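Side-chain contacts in putative cytoplasmic protein (Salmonella typhimurium, PDB 2GK3), which is of unknown function but forms a hexamer and probably belongs to the class I glutamine amidotransferase-like family: residues E70-D73 against E74-Y78; S110-E113 against Y114-G118; G87-T90 against F91-N95. All blocks are in the same frame, centred on the assembly; numbering follows the deposited sequence.

Overall arrangement
The three contacts are short helical pieces of one chain, all within its glutamine amidotransferase-like region; no active site or ligand is identified here to which they could be related. Contacts 1 and 2 lie against each other, their centres about 9 Å apart: I72 and L75 of the short helix 72-75 pack on S110, E113 and Y114 of helix 107-116. Contact 3 is about 18 Å, centre to centre, from each of the others. It touches contact 2 where I111 CD1 comes 3.9 Å from F91 CE2, so helix 107-116 bridges the other two. Only contact 3 meets other subunits of the hexamer.

Contact 1: residues E70-D73 against E74-Y78; sequences ESID and ELNRY
S71 caps the short helix 72-75: its OG accepts from E74 N at 3.1 Å with an N-H...O angle of 142°. The hydroxyl reaches that amide because OG stands anti to the serine's own backbone N (chi1 153°), beside the serine's own carbonyl carbon, where it faces the amide of E74. Serine suits an N-cap, being short enough to accept from an amide three residues on. The backbone O of S71 adds only weak bonds, from E74 N (3.3 Å) and L75 N (3.4 Å).

E74 lies alongside its cap. Its CB sits 3.8 Å from S71 OG, and the extended chain leaves E74 OE1 4.1 Å from S71 CB.

On another side of the turn, I72 sends CG1 away from its backbone N (chi1 -171°), and CD1 at its end meets L75 CD1 at 4.2 Å. These two branched residues are the apolar side of an otherwise polar turn, and both also rest on Y114 of helix 107-116. The amide of N76 crosses I72 at a slant, OD1 lying 3.9 Å from I72 CG1. The firmer link between these two residues is made by the backbone: N76 N donates to I72 O at 2.8 Å. A type I turn from L75 to Y78 then leads the chain out, closed by Y78 N bonding to L75 O.

The chemistry implies a short helix whose backbone bonds are few and partly weak, and which the serine cap and the packing on helix 107-116 probably help to hold. The serine oxygen supplies an acceptor at the start, where amides lack partners from a preceding turn, while apolar contact joins one side to the neighbouring helix and polar residues occupy much of the rest.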
ATOM      1  N   GLU E  70      22.946 -15.042  16.604  1.00 46.03           N
ATOM      2  CA  GLU E  70      23.577 -16.110  15.820  1.00 48.18           C
ATOM      3  C   GLU E  70      24.112 -17.283  16.669  1.00 49.14           C
ATOM      4  O   GLU E  70      24.231 -18.408  16.177  1.00 49.37           O
ATOM      5  CB  GLU E  70      24.705 -15.543  14.950  1.00 48.11           C
ATOM      6  CG  GLU E  70      24.224 -14.629  13.841  1.00 50.42           C
ATOM      7  CD  GLU E  70      25.284 -14.361  12.788  1.00 51.96           C
ATOM      8  OE1 GLU E  70      26.345 -15.009  12.821  1.00 53.43           O
ATOM      9  OE2 GLU E  70      25.048 -13.507  11.910  1.00 52.95           O
ATOM     10  N   SER E  71      24.434 -17.016  17.930  1.00 50.44           N
ATOM     11  CA  SER E  71      25.071 -18.005  18.792  1.00 51.83           C
ATOM     12  C   SER E  71      24.049 -18.773  19.617  1.00 52.21           C
ATOM     13  O   SER E  71      23.169 -18.185  20.238  1.00 51.99           O
ATOM     14  CB  SER E  71      26.104 -17.329  19.715  1.00 52.28           C
ATOM     15  OG  SER E  71      26.291 -18.049  20.933  1.00 53.39           O
ATOM     16  N   ILE E  72      24.186 -20.095  19.635  1.00 52.90           N
ATOM     17  CA  ILE E  72      23.350 -20.927  20.496  1.00 53.24           C
ATOM     18  C   ILE E  72      23.664 -20.678  21.976  1.00 53.23           C
ATOM     19  O   ILE E  72      22.766 -20.740  22.816  1.00 53.08           O
ATOM     20  CB  ILE E  72      23.394 -22.451  20.091  1.00 53.32           C
ATOM     21  CG1 ILE E  72      22.337 -23.257  20.858  1.00 53.51           C
ATOM     22  CG2 ILE E  72      24.795 -23.070  20.246  1.00 53.41           C
ATOM     23  CD1 ILE E  72      20.953 -23.081  20.329  1.00 53.61           C
ATOM     24  N   ASP E  73      24.931 -20.363  22.279  1.00 53.53           N
ATOM     25  CA  ASP E  73      25.379 -20.080  23.666  1.00 53.72           C
ATOM     26  C   ASP E  73      24.607 -18.897  24.232  1.00 52.94           C
ATOM     27  O   ASP E  73      24.343 -18.830  25.435  1.00 52.96           O
ATOM     28  CB  ASP E  73      26.885 -19.749  23.744  1.00 54.15           C
ATOM     29  CG  ASP E  73      27.779 -20.804  23.090  1.00 55.79           C
ATOM     30  OD1 ASP E  73      27.258 -21.802  22.554  1.00 57.81           O
ATOM     31  OD2 ASP E  73      29.023 -20.621  23.118  1.00 57.68           O
ATOM     32  N   GLU E  74      24.264 -17.976  23.334  1.00 51.82           N
ATOM     33  CA  GLU E  74      23.546 -16.758  23.649  1.00 51.54           C
ATOM     34  C   GLU E  74      22.071 -17.047  23.958  1.00 50.23           C
ATOM     35  O   GLU E  74      21.465 -16.389  24.820  1.00 49.86           O
ATOM     36  CB  GLU E  74      23.700 -15.783  22.473  1.00 51.25           C
ATOM     37  CG  GLU E  74      23.315 -14.335  22.758  1.00 52.99           C
ATOM     38  CD  GLU E  74      23.742 -13.371  21.630  1.00 54.38           C
ATOM     39  OE1 GLU E  74      24.691 -13.700  20.850  1.00 56.57           O
ATOM     40  OE2 GLU E  74      23.111 -12.282  21.528  1.00 56.47           O
ATOM     41  N   LEU E  75      21.499 -18.027  23.251  1.00 48.73           N
ATOM     42  CA  LEU E  75      20.146 -18.509  23.541  1.00 47.22           C
ATOM     43  C   LEU E  75      20.115 -19.337  24.822  1.00 46.51           C
ATOM     44  O   LEU E  75      19.126 -19.318  25.554  1.00 45.73           O
ATOM     45  CB  LEU E  75      19.579 -19.326  22.374  1.00 46.64           C
ATOM     46  CG  LEU E  75      19.262 -18.569  21.089  1.00 45.74           C
ATOM     47  CD1 LEU E  75      18.695 -19.533  20.068  1.00 45.74           C
ATOM     48  CD2 LEU E  75      18.290 -17.427  21.342  1.00 44.74           C
ATOM     49  N   ASN E  76      21.213 -20.042  25.090  1.00 46.18           N
ATOM     50  CA  ASN E  76      21.299 -20.968  26.218  1.00 46.20           C
ATOM     51  C   ASN E  76      21.162 -20.318  27.586  1.00 45.95           C
ATOM     52  O   ASN E  76      20.920 -21.009  28.577  1.00 46.23           O
ATOM     53  CB  ASN E  76      22.585 -21.807  26.142  1.00 46.58           C
ATOM     54  CG  ASN E  76      22.491 -22.943  25.119  1.00 47.37           C
ATOM     55  OD1 ASN E  76      21.404 -23.273  24.648  1.00 50.34           O
ATOM     56  ND2 ASN E  76      23.634 -23.534  24.766  1.00 47.97           N
ATOM     57  N   ARG E  77      21.310 -18.996  27.639  1.00 45.84           N
ATOM     58  CA  ARG E  77      21.125 -18.230  28.874  1.00 45.70           C
ATOM     59  C   ARG E  77      19.667 -18.219  29.349  1.00 43.74           C
ATOM     60  O   ARG E  77      19.390 -18.106  30.548  1.00 43.92           O
ATOM     61  CB  ARG E  77      21.673 -16.799  28.721  1.00 45.50           C
ATOM     62  CG  ARG E  77      20.751 -15.820  28.008  1.00 48.28           C
ATOM     63  CD  ARG E  77      21.184 -14.349  28.179  1.00 49.74           C
ATOM     64  NE  ARG E  77      22.474 -14.068  27.535  1.00 57.72           N
ATOM     65  CZ  ARG E  77      22.623 -13.629  26.282  1.00 59.92           C
ATOM     66  NH1 ARG E  77      21.559 -13.398  25.507  1.00 59.63           N
ATOM     67  NH2 ARG E  77      23.851 -13.412  25.805  1.00 60.54           N
ATOM     68  N   TYR E  78      18.739 -18.343  28.404  1.00 41.90           N
ATOM     69  CA  TYR E  78      17.312 -18.303  28.710  1.00 39.74           C
ATOM     70  C   TYR E  78      16.778 -19.646  29.184  1.00 38.75           C
ATOM     71  O   TYR E  78      17.182 -20.696  28.680  1.00 38.64           O
ATOM     72  CB  TYR E  78      16.539 -17.804  27.497  1.00 38.89           C
ATOM     73  CG  TYR E  78      16.943 -16.410  27.094  1.00 38.17           C
ATOM     74  CD1 TYR E  78      16.482 -15.300  27.811  1.00 37.49           C
ATOM     75  CD2 TYR E  78      17.794 -16.188  25.996  1.00 37.64           C
ATOM     76  CE1 TYR E  78      16.851 -14.013  27.445  1.00 36.37           C
ATOM     77  CE2 TYR E  78      18.175 -14.886  25.625  1.00 34.08           C
ATOM     78  CZ  TYR E  78      17.701 -13.818  26.360  1.00 36.10           C
ATOM     79  OH  TYR E  78      18.043 -12.532  26.014  1.00 36.86           O
TER

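Contact 2: residues S110-E113 against Y114-G118; sequences SIKE and YVKNG
S110 to K116 form the last turns of helix 107-116, where Y114 N, V115 N, K116 N and N117 N bond to the carbonyls of S110, I111, K112 and E113 in regular i to i+4 succession, before a Schellman motif ends the helix. G118 is its C-prime residue: G118 N returns to V115 O and G119 N to Y114 O. Its positive phi (116°) is the reason for glycine, since a side chain there would press on the carbonyl O of N117.

On one flank, E113 and K116 run side by side in the same direction. The glutamate is bent at chi2 (-56°), which brings its carboxylate over the lysine's methylenes, with the carboxylate carbon E113 CD 3.7 Å from K116 CD, whereas K116 is extended all the way to its ammonium group. A salt bridge joins their ends, K116 NZ meeting the syn lone pair of E113 OE1 at 3.0 Å. Lysine and glutamate suit this partly exposed flank because long aliphatic stems can pack while the charges pair. K112 also travels beside K116, stem to stem, its CG 4.0 Å from K116 CE; its own ammonium pairs with E109, a partner that probably eases the nearness of two like charges.

The buried side is mostly apolar: I111 and V115 lie there, and the Y114 ring packs on I72 and L75 of helix 72-75, its hydroxyl bonding to G120 O just beyond the helix. At the ring's edge, in its plane, I111 O lies 3.7 Å from Y114 CD2.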
ATOM      1  N   SER E 110      18.307 -22.863  15.450  1.00 31.49           N
ATOM      2  CA  SER E 110      18.895 -22.426  16.732  1.00 31.47           C
ATOM      3  C   SER E 110      17.923 -22.684  17.859  1.00 31.43           C
ATOM      4  O   SER E 110      18.283 -23.293  18.875  1.00 31.39           O
ATOM      5  CB  SER E 110      19.256 -20.937  16.697  1.00 30.78           C
ATOM      6  OG  SER E 110      20.253 -20.687  15.723  1.00 31.77           O
ATOM      7  N   ILE E 111      16.683 -22.235  17.658  1.00 31.55           N
ATOM      8  CA  ILE E 111      15.611 -22.442  18.641  1.00 31.60           C
ATOM      9  C   ILE E 111      15.381 -23.929  18.896  1.00 31.90           C
ATOM     10  O   ILE E 111      15.239 -24.342  20.048  1.00 31.96           O
ATOM     11  CB  ILE E 111      14.302 -21.696  18.257  1.00 31.44           C
ATOM     12  CG1 ILE E 111      14.534 -20.182  18.366  1.00 31.44           C
ATOM     13  CG2 ILE E 111      13.138 -22.147  19.146  1.00 29.85           C
ATOM     14  CD1 ILE E 111      13.458 -19.305  17.706  1.00 30.58           C
ATOM     15  N   LYS E 112      15.385 -24.724  17.827  1.00 32.35           N
ATOM     16  CA  LYS E 112      15.256 -26.177  17.937  1.00 32.84           C
ATOM     17  C   LYS E 112      16.366 -26.797  18.815  1.00 33.34           C
ATOM     18  O   LYS E 112      16.071 -27.546  19.752  1.00 33.11           O
ATOM     19  CB  LYS E 112      15.251 -26.822  16.538  1.00 33.00           C
ATOM     20  CG  LYS E 112      15.190 -28.352  16.550  1.00 32.59           C
ATOM     21  CD  LYS E 112      14.711 -28.913  15.227  1.00 32.15           C
ATOM     22  CE  LYS E 112      15.865 -29.123  14.307  1.00 33.21           C
ATOM     23  NZ  LYS E 112      15.453 -29.622  12.987  1.00 33.77           N
ATOM     24  N   GLU E 113      17.625 -26.487  18.503  1.00 33.38           N
ATOM     25  CA  GLU E 113      18.769 -26.958  19.302  1.00 34.40           C
ATOM     26  C   GLU E 113      18.735 -26.504  20.770  1.00 33.65           C
ATOM     27  O   GLU E 113      19.072 -27.266  21.682  1.00 34.10           O
ATOM     28  CB  GLU E 113      20.090 -26.556  18.636  1.00 34.75           C
ATOM     29  CG  GLU E 113      20.257 -27.171  17.233  1.00 38.63           C
ATOM     30  CD  GLU E 113      20.144 -28.725  17.212  1.00 41.85           C
ATOM     31  OE1 GLU E 113      19.260 -29.269  16.492  1.00 41.60           O
ATOM     32  OE2 GLU E 113      20.938 -29.395  17.916  1.00 42.89           O
ATOM     33  N   TYR E 114      18.303 -25.268  20.987  1.00 33.05           N
ATOM     34  CA  TYR E 114      18.113 -24.739  22.315  1.00 32.29           C
ATOM     35  C   TYR E 114      17.092 -25.607  23.081  1.00 32.74           C
ATOM     36  O   TYR E 114      17.316 -25.950  24.252  1.00 32.09           O
ATOM     37  CB  TYR E 114      17.698 -23.265  22.215  1.00 31.71           C
ATOM     38  CG  TYR E 114      16.905 -22.743  23.391  1.00 31.41           C
ATOM     39  CD1 TYR E 114      17.537 -22.094  24.456  1.00 30.11           C
ATOM     40  CD2 TYR E 114      15.512 -22.900  23.439  1.00 31.00           C
ATOM     41  CE1 TYR E 114      16.792 -21.615  25.549  1.00 30.34           C
ATOM     42  CE2 TYR E 114      14.762 -22.435  24.522  1.00 29.96           C
ATOM     43  CZ  TYR E 114      15.403 -21.793  25.565  1.00 30.13           C
ATOM     44  OH  TYR E 114      14.657 -21.344  26.626  1.00 30.83           O
ATOM     45  N   VAL E 115      15.990 -25.989  22.420  1.00 33.00           N
ATOM     46  CA  VAL E 115      15.029 -26.911  23.049  1.00 33.57           C
ATOM     47  C   VAL E 115      15.629 -28.321  23.259  1.00 34.29           C
ATOM     48  O   VAL E 115      15.522 -28.871  24.356  1.00 34.17           O
ATOM     49  CB  VAL E 115      13.617 -26.957  22.349  1.00 33.74           C
ATOM     50  CG1 VAL E 115      12.627 -27.794  23.179  1.00 33.17           C
ATOM     51  CG2 VAL E 115      13.031 -25.558  22.165  1.00 32.90           C
ATOM     52  N   LYS E 116      16.276 -28.885  22.237  1.00 35.07           N
ATOM     53  CA  LYS E 116      16.901 -30.221  22.352  1.00 36.48           C
ATOM     54  C   LYS E 116      17.765 -30.321  23.593  1.00 36.24           C
ATOM     55  O   LYS E 116      17.813 -31.368  24.257  1.00 36.18           O
ATOM     56  CB  LYS E 116      17.785 -30.551  21.142  1.00 36.74           C
ATOM     57  CG  LYS E 116      17.020 -30.942  19.885  1.00 38.76           C
ATOM     58  CD  LYS E 116      17.969 -31.304  18.713  1.00 38.38           C
ATOM     59  CE  LYS E 116      17.149 -31.724  17.461  1.00 40.29           C
ATOM     60  NZ  LYS E 116      17.991 -31.921  16.233  1.00 42.10           N
ATOM     61  N   ASN E 117      18.461 -29.219  23.880  1.00 35.90           N
ATOM     62  CA  ASN E 117      19.431 -29.167  24.948  1.00 35.48           C
ATOM     63  C   ASN E 117      18.881 -28.646  26.269  1.00 34.98           C
ATOM     64  O   ASN E 117      19.660 -28.315  27.159  1.00 34.57           O
ATOM     65  CB  ASN E 117      20.662 -28.371  24.513  1.00 35.82           C
ATOM     66  CG  ASN E 117      21.444 -29.071  23.399  1.00 37.92           C
ATOM     67  OD1 ASN E 117      21.678 -28.493  22.341  1.00 40.47           O
ATOM     68  ND2 ASN E 117      21.836 -30.322  23.632  1.00 36.03           N
ATOM     69  N   GLY E 118      17.554 -28.586  26.405  1.00 33.82           N
ATOM     70  CA  GLY E 118      16.949 -28.327  27.709  1.00 32.72           C
ATOM     71  C   GLY E 118      16.169 -27.046  27.853  1.00 32.47           C
ATOM     72  O   GLY E 118      15.490 -26.832  28.869  1.00 33.33           O
TER

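Contact 3: residues G87-T90 against F91-N95; sequences GSNT and FLLQN
F91 and L92 both turn CG anti to their own carbonyl carbon (chi1 -69° and -75°), which folds each side chain back along the short helix 88-92: the phenyl ring comes to G87 and the leucine to S88. This little helix follows strand 80-84 in a domain that probably has the class I glutamine amidotransferase-like fold. F91 CD1 is 3.6 Å from G87 O, while S88 O lies near the ring plane, at its edge. L92 sets CB, CG and CD1 around S88 O, which also accepts from L92 N at 3.0 Å. Large apolar groups fit here because F91 and L92 face L108 of helix 107-116; V64 of helix 61-67 also touches F91.

The N89 and L93 side chains run along one another, one turn apart, with N89 CB 4.1 Å from L93 CD1. L93 N bonds to N89 O at 2.8 Å, the last turn before L93 leaves helical angles. Asparagine belongs at this spot because both ends of its amide are engaged by other subunits: ND2 bonds to D31 of a second subunit and OD1 to R158 of a third. T90 OG1 likewise bonds to Y30 N of the second subunit, so this small helix is part of the hexamer's contact surface.

Q94, the N-cap residue of helix 95-98, extends its side chain so that NE2 donates to F91 O at 3.1 Å, the oxygen lying close to the amide plane of the glutamine. A water bridges the same turn, donating to T90 O and to L93 O, each 2.8 Å from the water oxygen.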
ATOM      1  N   GLY E  87       5.512 -14.426  12.690  1.00 26.87           N
ATOM      2  CA  GLY E  87       5.538 -15.535  11.746  1.00 26.88           C
ATOM      3  C   GLY E  87       6.914 -16.161  11.520  1.00 26.98           C
ATOM      4  O   GLY E  87       7.966 -15.582  11.879  1.00 26.55           O
ATOM      5  N   SER E  88       6.905 -17.353  10.921  1.00 26.13           N
ATOM      6  CA  SER E  88       8.157 -18.075  10.637  1.00 25.75           C
ATOM      7  C   SER E  88       9.082 -17.330   9.666  1.00 25.89           C
ATOM      8  O   SER E  88      10.306 -17.404   9.789  1.00 26.22           O
ATOM      9  CB  SER E  88       7.845 -19.479  10.118  1.00 25.34           C
ATOM     10  OG  SER E  88       7.095 -19.424   8.930  1.00 23.52           O
ATOM     11  N   ASN E  89       8.488 -16.597   8.722  1.00 25.98           N
ATOM     12  CA  ASN E  89       9.228 -15.825   7.729  1.00 26.28           C
ATOM     13  C   ASN E  89      10.159 -14.825   8.398  1.00 27.05           C
ATOM     14  O   ASN E  89      11.261 -14.577   7.898  1.00 27.62           O
ATOM     15  CB  ASN E  89       8.275 -15.081   6.789  1.00 25.97           C
ATOM     16  CG  ASN E  89       7.561 -15.999   5.791  1.00 25.86           C
ATOM     17  OD1 ASN E  89       8.043 -17.079   5.447  1.00 25.78           O
ATOM     18  ND2 ASN E  89       6.422 -15.543   5.292  1.00 25.59           N
ATOM     19  N   THR E  90       9.740 -14.269   9.533  1.00 27.39           N
ATOM     20  CA  THR E  90      10.561 -13.264  10.220  1.00 28.03           C
ATOM     21  C   THR E  90      11.878 -13.870  10.703  1.00 28.62           C
ATOM     22  O   THR E  90      12.937 -13.270  10.499  1.00 29.21           O
ATOM     23  CB  THR E  90       9.815 -12.512  11.366  1.00 27.65           C
ATOM     24  OG1 THR E  90       8.701 -11.813  10.810  1.00 27.28           O
ATOM     25  CG2 THR E  90      10.746 -11.487  12.054  1.00 26.51           C
ATOM     26  N   PHE E  91      11.801 -15.060  11.302  1.00 28.39           N
ATOM     27  CA  PHE E  91      12.979 -15.815  11.731  1.00 27.99           C
ATOM     28  C   PHE E  91      13.849 -16.323  10.571  1.00 28.24           C
ATOM     29  O   PHE E  91      15.064 -16.223  10.615  1.00 28.78           O
ATOM     30  CB  PHE E  91      12.544 -16.997  12.562  1.00 27.63           C
ATOM     31  CG  PHE E  91      11.986 -16.629  13.897  1.00 27.56           C
ATOM     32  CD1 PHE E  91      10.614 -16.673  14.123  1.00 25.28           C
ATOM     33  CD2 PHE E  91      12.831 -16.262  14.946  1.00 28.78           C
ATOM     34  CE1 PHE E  91      10.074 -16.352  15.359  1.00 24.92           C
ATOM     35  CE2 PHE E  91      12.290 -15.931  16.203  1.00 29.51           C
ATOM     36  CZ  PHE E  91      10.894 -15.987  16.398  1.00 26.64           C
ATOM     37  N   LEU E  92      13.211 -16.868   9.543  1.00 28.27           N
ATOM     38  CA  LEU E  92      13.895 -17.465   8.412  1.00 27.73           C
ATOM     39  C   LEU E  92      14.512 -16.456   7.443  1.00 27.82           C
ATOM     40  O   LEU E  92      15.557 -16.742   6.843  1.00 28.04           O
ATOM     41  CB  LEU E  92      12.935 -18.393   7.652  1.00 27.48           C
ATOM     42  CG  LEU E  92      12.646 -19.737   8.342  1.00 27.74           C
ATOM     43  CD1 LEU E  92      11.373 -20.418   7.843  1.00 23.30           C
ATOM     44  CD2 LEU E  92      13.858 -20.673   8.227  1.00 27.35           C
ATOM     45  N   LEU E  93      13.854 -15.304   7.283  1.00 27.45           N
ATOM     46  CA  LEU E  93      14.179 -14.312   6.253  1.00 27.01           C
ATOM     47  C   LEU E  93      14.579 -12.979   6.876  1.00 27.45           C
ATOM     48  O   LEU E  93      14.014 -11.919   6.541  1.00 26.91           O
ATOM     49  CB  LEU E  93      12.983 -14.104   5.306  1.00 26.68           C
ATOM     50  CG  LEU E  93      12.400 -15.347   4.629  1.00 26.11           C
ATOM     51  CD1 LEU E  93      11.157 -15.000   3.823  1.00 25.62           C
ATOM     52  CD2 LEU E  93      13.471 -16.002   3.752  1.00 25.63           C
ATOM     53  N   GLN E  94      15.546 -13.045   7.792  1.00 27.92           N
ATOM     54  CA  GLN E  94      16.180 -11.857   8.350  1.00 28.68           C
ATOM     55  C   GLN E  94      16.786 -10.998   7.219  1.00 29.16           C
ATOM     56  O   GLN E  94      17.062 -11.482   6.114  1.00 29.49           O
ATOM     57  CB  GLN E  94      17.245 -12.247   9.371  1.00 28.53           C
ATOM     58  CG  GLN E  94      16.708 -12.993  10.590  1.00 28.73           C
ATOM     59  CD  GLN E  94      17.812 -13.707  11.401  1.00 29.05           C
ATOM     60  OE1 GLN E  94      18.909 -13.170  11.591  1.00 31.69           O
ATOM     61  NE2 GLN E  94      17.518 -14.907  11.884  1.00 24.67           N
ATOM     62  N   ASN E  95      16.938  -9.714   7.500  1.00 30.06           N
ATOM     63  CA  ASN E  95      17.393  -8.713   6.543  1.00 30.85           C
ATOM     64  C   ASN E  95      18.689  -9.049   5.779  1.00 31.50           C
ATOM     65  O   ASN E  95      18.775  -8.811   4.573  1.00 31.68           O
ATOM     66  CB  ASN E  95      17.493  -7.359   7.261  1.00 31.06           C
ATOM     67  CG  ASN E  95      16.145  -6.758   7.529  1.00 32.15           C
ATOM     68  OD1 ASN E  95      15.111  -7.369   7.230  1.00 33.97           O
ATOM     69  ND2 ASN E  95      16.131  -5.548   8.069  1.00 32.11           N
TER
HETATM   70  O   HOH W   1      12.651 -11.051   8.830  1.00 36.89           O